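Local coordinates for dermonecrotic toxin (PDB 2EBF), which is the C-terminal region of a mitogenic toxin that induces bone resorption and is associated with severe progressive atrophic rhinitis in pigs, at residues M160-G165 with E169-L174; S324-T329 with N472-L477; M330-S335 with V521-I526. All blocks are in the same frame, centred on the assembly; numbering follows the deposited sequence.

Contact 1 of 3, residues M160-G165 with E169-L174; sequences MNEMAG and ESTADL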
# COMPACT_ATOMS: atom_id res chain seq x y z
N MET A 160 -1.91 -12.05 7.20
CA MET A 160 -1.43 -12.56 8.48
C MET A 160 -1.27 -11.43 9.49
O MET A 160 -1.64 -11.58 10.65
CB MET A 160 -0.11 -13.32 8.32
CG MET A 160 -0.28 -14.69 7.64
SD MET A 160 1.21 -15.69 7.61
CE MET A 160 2.33 -14.66 6.66
N ASN A 161 -0.75 -10.29 9.03
CA ASN A 161 -0.67 -9.10 9.89
C ASN A 161 -2.06 -8.61 10.32
O ASN A 161 -2.25 -8.20 11.47
CB ASN A 161 0.12 -8.00 9.20
CG ASN A 161 1.60 -8.26 9.26
OD1 ASN A 161 2.07 -9.00 10.11
ND2 ASN A 161 2.36 -7.63 8.37
N GLU A 162 -3.01 -8.65 9.40
CA GLU A 162 -4.40 -8.26 9.71
C GLU A 162 -5.04 -9.20 10.75
O GLU A 162 -5.70 -8.74 11.70
CB GLU A 162 -5.23 -8.23 8.43
CG GLU A 162 -6.60 -7.54 8.57
CD GLU A 162 -7.28 -7.25 7.24
OE1 GLU A 162 -6.57 -6.89 6.28
OE2 GLU A 162 -8.54 -7.34 7.16
N MET A 163 -4.84 -10.50 10.57
CA MET A 163 -5.41 -11.51 11.46
C MET A 163 -4.82 -11.41 12.86
O MET A 163 -5.49 -11.71 13.85
CB MET A 163 -5.15 -12.91 10.91
CG MET A 163 -6.03 -13.27 9.71
SD MET A 163 -5.71 -14.96 9.17
CE MET A 163 -4.14 -14.81 8.39
N ALA A 164 -3.56 -10.96 12.93
CA ALA A 164 -2.83 -10.80 14.18
C ALA A 164 -3.08 -9.45 14.86
O ALA A 164 -2.68 -9.25 16.00
CB ALA A 164 -1.33 -10.98 13.93
N GLY A 165 -3.75 -8.53 14.15
CA GLY A 165 -4.08 -7.21 14.66
C GLY A 165 -2.92 -6.23 14.53
O GLY A 165 -2.85 -5.24 15.26
N GLU A 169 -7.68 -3.19 8.54
CA GLU A 169 -8.42 -3.94 7.54
C GLU A 169 -8.09 -3.42 6.14
O GLU A 169 -8.38 -2.27 5.82
CB GLU A 169 -9.94 -3.87 7.84
CG GLU A 169 -10.87 -4.16 6.67
CD GLU A 169 -12.36 -4.04 7.04
OE1 GLU A 169 -12.68 -3.87 8.23
OE2 GLU A 169 -13.22 -4.10 6.12
N SER A 170 -7.44 -4.26 5.34
CA SER A 170 -6.97 -3.83 4.02
C SER A 170 -6.88 -4.97 3.02
O SER A 170 -6.85 -4.73 1.83
CB SER A 170 -5.61 -3.14 4.14
OG SER A 170 -4.66 -3.98 4.78
N THR A 171 -6.83 -6.21 3.50
CA THR A 171 -6.56 -7.36 2.61
C THR A 171 -7.60 -7.53 1.51
O THR A 171 -7.26 -7.70 0.34
CB THR A 171 -6.38 -8.67 3.42
OG1 THR A 171 -5.33 -8.51 4.37
CG2 THR A 171 -6.03 -9.85 2.51
N ALA A 172 -8.88 -7.50 1.88
CA ALA A 172 -9.93 -7.72 0.89
C ALA A 172 -9.82 -6.70 -0.26
O ALA A 172 -9.87 -7.06 -1.44
CB ALA A 172 -11.32 -7.64 1.55
N ASP A 173 -9.68 -5.43 0.10
CA ASP A 173 -9.61 -4.37 -0.90
C ASP A 173 -8.31 -4.43 -1.71
O ASP A 173 -8.30 -4.09 -2.89
CB ASP A 173 -9.80 -3.00 -0.25
CG ASP A 173 -11.24 -2.74 0.14
OD1 ASP A 173 -12.17 -3.20 -0.56
OD2 ASP A 173 -11.44 -2.05 1.16
N LEU A 174 -7.21 -4.85 -1.09
CA LEU A 174 -5.95 -5.02 -1.84
C LEU A 174 -6.07 -6.19 -2.83
O LEU A 174 -5.51 -6.14 -3.93
CB LEU A 174 -4.73 -5.14 -0.91
CG LEU A 174 -4.20 -3.82 -0.33
CD1 LEU A 174 -3.45 -4.03 0.99
CD2 LEU A 174 -3.31 -3.07 -1.33
O HOH W 1 -9.67 -7.10 4.69
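Glu162 reaches from the last turns of helix 151-164 to the start of helix 171-180, and nearly all of the contact passes through its carboxylate. Its CG lies anti to the backbone N (chi1 -167°) and the chain stays extended beyond it, which gives the acid the length to bridge the two helices.

Three direct hydrogen bonds converge on one oxygen. Ser170 N donates to Glu162 OE1 at 2.9 Å in a nearly straight bond (168°), Thr171 N does so at 2.9 Å, and the hydroxyl Thr171 OG1 adds a third bond to Glu162 OE1 at 2.8 Å. Ser170 N and Thr171 OG1 meet OE1 from opposite faces of the carboxylate, with Thr171 N on its syn lone pair between them. A water links the other oxygen to the helix: it donates to Glu162 OE2 at 2.7 Å and accepts from Ala172 N at 2.9 Å. A glutamate thus binds the first-turn amides of the next helix across a short helix-loop-helix connection. Those amides lack backbone acceptors, and the positive helix end would probably favour the charged acid. Threonine contributes both an amide and a hydroxyl, whereas Ser170, the N-cap residue, makes no capping bond with its OG, which bonds to Ser168 O.

The remaining contact is van der Waals, with Glu169 CA 3.4 Å from Glu162 OE2.

Gly165 ends the first helix in a Schellman motif, its positive phi being easiest for glycine. One turn after Ser170, Leu174 packs back on Phe154 and Leu155 of helix 151-164, while Met326 and Met330 of helix 312-333 touch it as well.

Contact 2 of 3, residues S324-T329 with N472-L477; sequences SLMENT and NPYKSL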
# COMPACT_ATOMS: atom_id res chain seq x y z
N SER A 324 2.37 -2.13 -2.80
CA SER A 324 2.88 -1.29 -1.73
C SER A 324 2.36 0.14 -1.83
O SER A 324 2.08 0.76 -0.82
CB SER A 324 4.41 -1.26 -1.73
OG SER A 324 4.94 -2.57 -1.53
N LEU A 325 2.28 0.68 -3.04
CA LEU A 325 1.80 2.06 -3.20
C LEU A 325 0.32 2.18 -2.90
O LEU A 325 -0.11 3.14 -2.25
CB LEU A 325 2.12 2.62 -4.59
CG LEU A 325 3.62 2.84 -4.88
CD1 LEU A 325 3.84 3.24 -6.33
CD2 LEU A 325 4.22 3.89 -3.94
N MET A 326 -0.46 1.21 -3.37
CA MET A 326 -1.90 1.15 -3.09
C MET A 326 -2.20 1.09 -1.60
O MET A 326 -3.09 1.77 -1.10
CB MET A 326 -2.53 -0.05 -3.81
CG MET A 326 -4.07 -0.09 -3.75
SD MET A 326 -4.80 1.41 -4.45
CE MET A 326 -6.50 0.85 -4.64
N GLU A 327 -1.47 0.23 -0.90
CA GLU A 327 -1.59 0.14 0.54
C GLU A 327 -1.36 1.50 1.21
O GLU A 327 -2.11 1.88 2.10
CB GLU A 327 -0.61 -0.91 1.08
CG GLU A 327 -0.71 -1.16 2.56
CD GLU A 327 0.31 -2.17 3.04
OE1 GLU A 327 1.49 -2.05 2.67
OE2 GLU A 327 -0.08 -3.08 3.79
N ASN A 328 -0.33 2.23 0.77
CA ASN A 328 -0.06 3.60 1.25
C ASN A 328 -1.22 4.55 0.99
O ASN A 328 -1.64 5.31 1.87
CB ASN A 328 1.20 4.16 0.57
CG ASN A 328 2.47 3.48 1.02
OD1 ASN A 328 3.56 3.77 0.50
ND2 ASN A 328 2.35 2.57 1.99
N THR A 329 -1.74 4.51 -0.23
CA THR A 329 -2.89 5.32 -0.60
C THR A 329 -4.10 5.00 0.28
O THR A 329 -4.73 5.90 0.83
CB THR A 329 -3.19 5.16 -2.09
OG1 THR A 329 -2.16 5.84 -2.81
CG2 THR A 329 -4.56 5.72 -2.47
N ASN A 472 -12.37 1.55 -13.88
CA ASN A 472 -12.29 0.82 -12.63
C ASN A 472 -11.84 1.73 -11.48
O ASN A 472 -10.81 2.38 -11.58
CB ASN A 472 -11.33 -0.37 -12.78
CG ASN A 472 -11.42 -1.32 -11.63
OD1 ASN A 472 -12.10 -2.36 -11.70
ND2 ASN A 472 -10.76 -0.97 -10.54
N PRO A 473 -12.63 1.76 -10.39
CA PRO A 473 -12.35 2.70 -9.29
C PRO A 473 -11.04 2.43 -8.54
O PRO A 473 -10.49 3.34 -7.92
CB PRO A 473 -13.56 2.54 -8.37
CG PRO A 473 -14.09 1.15 -8.67
CD PRO A 473 -13.82 0.93 -10.12
N TYR A 474 -10.56 1.19 -8.59
CA TYR A 474 -9.30 0.83 -7.93
C TYR A 474 -8.10 1.38 -8.70
O TYR A 474 -7.17 1.88 -8.09
CB TYR A 474 -9.20 -0.69 -7.68
CG TYR A 474 -10.32 -1.16 -6.79
CD1 TYR A 474 -10.24 -1.03 -5.40
CD2 TYR A 474 -11.51 -1.67 -7.34
CE1 TYR A 474 -11.30 -1.43 -4.58
CE2 TYR A 474 -12.56 -2.08 -6.52
CZ TYR A 474 -12.45 -1.95 -5.14
OH TYR A 474 -13.49 -2.33 -4.32
N LYS A 475 -8.14 1.30 -10.02
CA LYS A 475 -7.09 1.90 -10.86
C LYS A 475 -7.10 3.42 -10.66
O LYS A 475 -6.05 4.05 -10.51
CB LYS A 475 -7.29 1.53 -12.33
CG LYS A 475 -6.32 2.22 -13.30
CD LYS A 475 -6.74 2.02 -14.73
CE LYS A 475 -6.15 3.07 -15.65
NZ LYS A 475 -4.70 2.86 -15.88
N SER A 476 -8.30 4.00 -10.65
CA SER A 476 -8.46 5.44 -10.43
C SER A 476 -7.90 5.87 -9.06
O SER A 476 -7.22 6.89 -8.96
CB SER A 476 -9.93 5.85 -10.55
OG SER A 476 -10.42 5.63 -11.87
N LEU A 477 -8.19 5.09 -8.03
CA LEU A 477 -7.71 5.37 -6.67
C LEU A 477 -6.18 5.27 -6.58
O LEU A 477 -5.54 6.11 -5.95
CB LEU A 477 -8.35 4.39 -5.67
CG LEU A 477 -7.90 4.44 -4.21
CD1 LEU A 477 -8.14 5.81 -3.64
CD2 LEU A 477 -8.63 3.40 -3.37
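Thr329 and Leu477 bring their CA atoms to 7.8 Å where the short segments of helices 312-333 and 473-490 cross almost perpendicularly, at 84°, with 11.1 Å between the axes. So steep a crossing keeps the meeting local, and four residues make it: Met326 and Thr329 on one helix, Tyr474 and Leu477 on the other.

Met326 reaches across to helix 473-490 with its terminal methyl. Its CG is anti to the backbone N, and a bend at chi2 (58°) swings the thioether across, carrying CE to 3.6 Å from Leu477 CD2. The two side chains cross at about a right angle. The same methyl lies 3.7 Å from Tyr474 O, over the backbone of the first helical turn, and approaches the edge of the Tyr474 ring near its plane. A long, unbranched, flexible residue suits this position, because it can thread between a leucine and an aromatic edge.

Thr329, one turn further on, is shorter, and its CB is directed toward the partner helix. Its CG2 sits 3.8 Å from Leu477 CD1 and 3.6 Å from Leu477 O, the two side chains sliding past one another in opposite directions. Branched Leu477 thus serves both neighbours, giving CD2 to methionine and CD1 to threonine. Met517 of strand 516-517 also touches Thr329 and Leu477, and Phe177 of helix 171-180 lies against Met326.

All four touching residues are buried within the C2 family region. Methyl groups meet methyl groups, a ring edge and carbonyl oxygens, so the fit of the two helices probably rests on shape, dispersion and exclusion of water.

Contact 3 of 3, residues M330-S335 with V521-I526; sequences MLLTES and VQYLKI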
# COMPACT_ATOMS: atom_id res chain seq x y z
N MET A 330 -4.38 3.71 0.47
CA MET A 330 -5.52 3.31 1.29
C MET A 330 -5.34 3.80 2.73
O MET A 330 -6.26 4.36 3.33
CB MET A 330 -5.67 1.79 1.26
CG MET A 330 -6.12 1.27 -0.08
SD MET A 330 -6.00 -0.51 -0.27
CE MET A 330 -6.98 -1.09 1.12
N LEU A 331 -4.14 3.61 3.26
CA LEU A 331 -3.82 4.07 4.62
C LEU A 331 -4.02 5.57 4.77
O LEU A 331 -4.52 6.04 5.79
CB LEU A 331 -2.37 3.71 4.96
CG LEU A 331 -1.86 4.11 6.35
CD1 LEU A 331 -2.65 3.35 7.41
CD2 LEU A 331 -0.37 3.84 6.47
N LEU A 332 -3.63 6.32 3.74
CA LEU A 332 -3.76 7.77 3.75
C LEU A 332 -5.22 8.22 3.86
O LEU A 332 -5.48 9.31 4.35
CB LEU A 332 -3.10 8.37 2.50
CG LEU A 332 -3.07 9.89 2.26
CD1 LEU A 332 -1.86 10.55 2.93
CD2 LEU A 332 -3.05 10.13 0.76
N THR A 333 -6.16 7.39 3.41
CA THR A 333 -7.58 7.76 3.49
C THR A 333 -8.20 7.48 4.87
O THR A 333 -9.29 8.00 5.19
CB THR A 333 -8.44 7.02 2.45
OG1 THR A 333 -8.49 5.63 2.77
CG2 THR A 333 -7.90 7.21 1.03
N GLU A 334 -7.54 6.64 5.66
CA GLU A 334 -8.10 6.17 6.93
C GLU A 334 -8.33 7.30 7.92
O GLU A 334 -7.42 8.08 8.22
CB GLU A 334 -7.21 5.10 7.57
CG GLU A 334 -7.35 3.73 6.94
CD GLU A 334 -6.50 2.66 7.62
OE1 GLU A 334 -6.45 1.54 7.05
OE2 GLU A 334 -5.91 2.91 8.70
N SER A 335 -9.56 7.37 8.42
CA SER A 335 -9.93 8.39 9.40
C SER A 335 -9.54 9.81 8.95
O SER A 335 -9.13 10.64 9.77
CB SER A 335 -9.32 8.07 10.78
OG SER A 335 -9.94 6.91 11.33
N VAL A 521 -7.48 18.87 -2.93
CA VAL A 521 -7.92 20.12 -2.38
C VAL A 521 -8.24 19.96 -0.89
O VAL A 521 -7.90 20.81 -0.06
CB VAL A 521 -9.06 20.63 -3.30
CG1 VAL A 521 -10.33 21.00 -2.60
CG2 VAL A 521 -8.54 21.63 -4.28
N GLN A 522 -8.86 18.83 -0.54
CA GLN A 522 -9.07 18.48 0.87
C GLN A 522 -7.76 18.25 1.60
O GLN A 522 -7.55 18.79 2.69
CB GLN A 522 -10.00 17.28 1.01
CG GLN A 522 -11.43 17.60 0.68
CD GLN A 522 -11.68 17.76 -0.80
OE1 GLN A 522 -11.16 17.00 -1.61
NE2 GLN A 522 -12.51 18.74 -1.16
N TYR A 523 -6.88 17.44 1.02
CA TYR A 523 -5.58 17.21 1.66
C TYR A 523 -4.76 18.48 1.79
O TYR A 523 -4.08 18.65 2.79
CB TYR A 523 -4.79 16.13 0.93
CG TYR A 523 -5.21 14.72 1.25
CD1 TYR A 523 -4.89 14.13 2.49
CD2 TYR A 523 -5.91 13.96 0.33
CE1 TYR A 523 -5.27 12.82 2.78
CE2 TYR A 523 -6.29 12.64 0.61
CZ TYR A 523 -5.96 12.08 1.84
OH TYR A 523 -6.35 10.78 2.11
N LEU A 524 -4.83 19.37 0.80
CA LEU A 524 -4.01 20.58 0.80
C LEU A 524 -4.67 21.78 1.50
O LEU A 524 -4.07 22.84 1.64
CB LEU A 524 -3.56 20.97 -0.62
CG LEU A 524 -2.62 20.00 -1.36
CD1 LEU A 524 -2.37 20.48 -2.79
CD2 LEU A 524 -1.27 19.83 -0.61
N LYS A 525 -5.91 21.59 1.95
CA LYS A 525 -6.65 22.62 2.70
C LYS A 525 -6.90 23.87 1.84
O LYS A 525 -6.78 25.00 2.33
CB LYS A 525 -5.92 23.00 4.00
CG LYS A 525 -5.49 21.84 4.92
CD LYS A 525 -4.00 21.51 4.83
CE LYS A 525 -3.12 22.62 5.38
NZ LYS A 525 -1.66 22.33 5.21
N ILE A 526 -7.24 23.67 0.57
CA ILE A 526 -7.49 24.78 -0.36
C ILE A 526 -8.81 24.56 -1.08
O ILE A 526 -9.37 23.47 -0.99
CB ILE A 526 -6.32 24.93 -1.38
CG1 ILE A 526 -6.15 23.65 -2.22
CG2 ILE A 526 -5.04 25.34 -0.64
CD1 ILE A 526 -5.07 23.73 -3.30
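Tyr523 and Leu332 come from opposite directions, each set by its first torsion: Tyr523 CG lies anti to its carbonyl carbon (chi1 -79°), and Leu332 CG extends opposite its own amide nitrogen (chi1 -179°). The tyrosine thereby sends its ring from the short helix 520-524, which a Schellman motif with positive phi at Lys525 closes, to the last turn of helix 312-333. That short helix leads into strand 528-531 of the mixed beta sheet of six strands in the C2 family region.

Both the polar hydroxyl and the apolar ring of the tyrosine are used. Its hydroxyl donates a weak hydrogen bond to the backbone, Tyr523 OH to Leu332 O at 2.8 Å, and this oxygen lies at the ring edge, in the ring plane. Carbonyls in the last turn of a helix lack amide donors further along, so a phenol is a natural partner for one of them. Beside this bond the leucine branch packs obliquely on the ring: Leu332 CG is 3.7 Å from Tyr523 CZ, and Leu332 CD2 approaches CZ equally closely. Thr333 CA lies 3.5 Å from Tyr523 OH, its CG2 somewhat further.

Ile484 of helix 473-490 touches both Leu332 and Tyr523, while Phe336 meets the tyrosine ring with the planes inclined at about 60°. A large aromatic with a polar tip therefore suits a place that is apolar around the ring and polar at its end.

Threonine also fits the helix end, since its hydroxyl can turn back along it: Thr333 OG1, which receives a bond from Arg515 NH1, donates to Met330 O at 2.6 Å on a lone pair in the carbonyl plane, and Thr333 N shares that acceptor.

Helix 312-333 ties the three together. Contacts 2 and 3 use successive parts of it, their centres about 14 Å apart, while contact 1 leans on it: Leu174 packs on Met326 and Met330, and Asp173 on Met330. Its centre lies about 16 Å from that of contact 2 and 21 Å from that of contact 3. Along the chain contact 1 closes first, and the segments of contacts 2 and 3 then alternate, interleaving distant parts of the C2 family region. Helix 473-490 precedes strand 498-502 of the mixed sheet, and helix 520-524 leads directly into strand 528-531, so one continuous helix connects the pair 151-164 and 171-180 with the C2 family region.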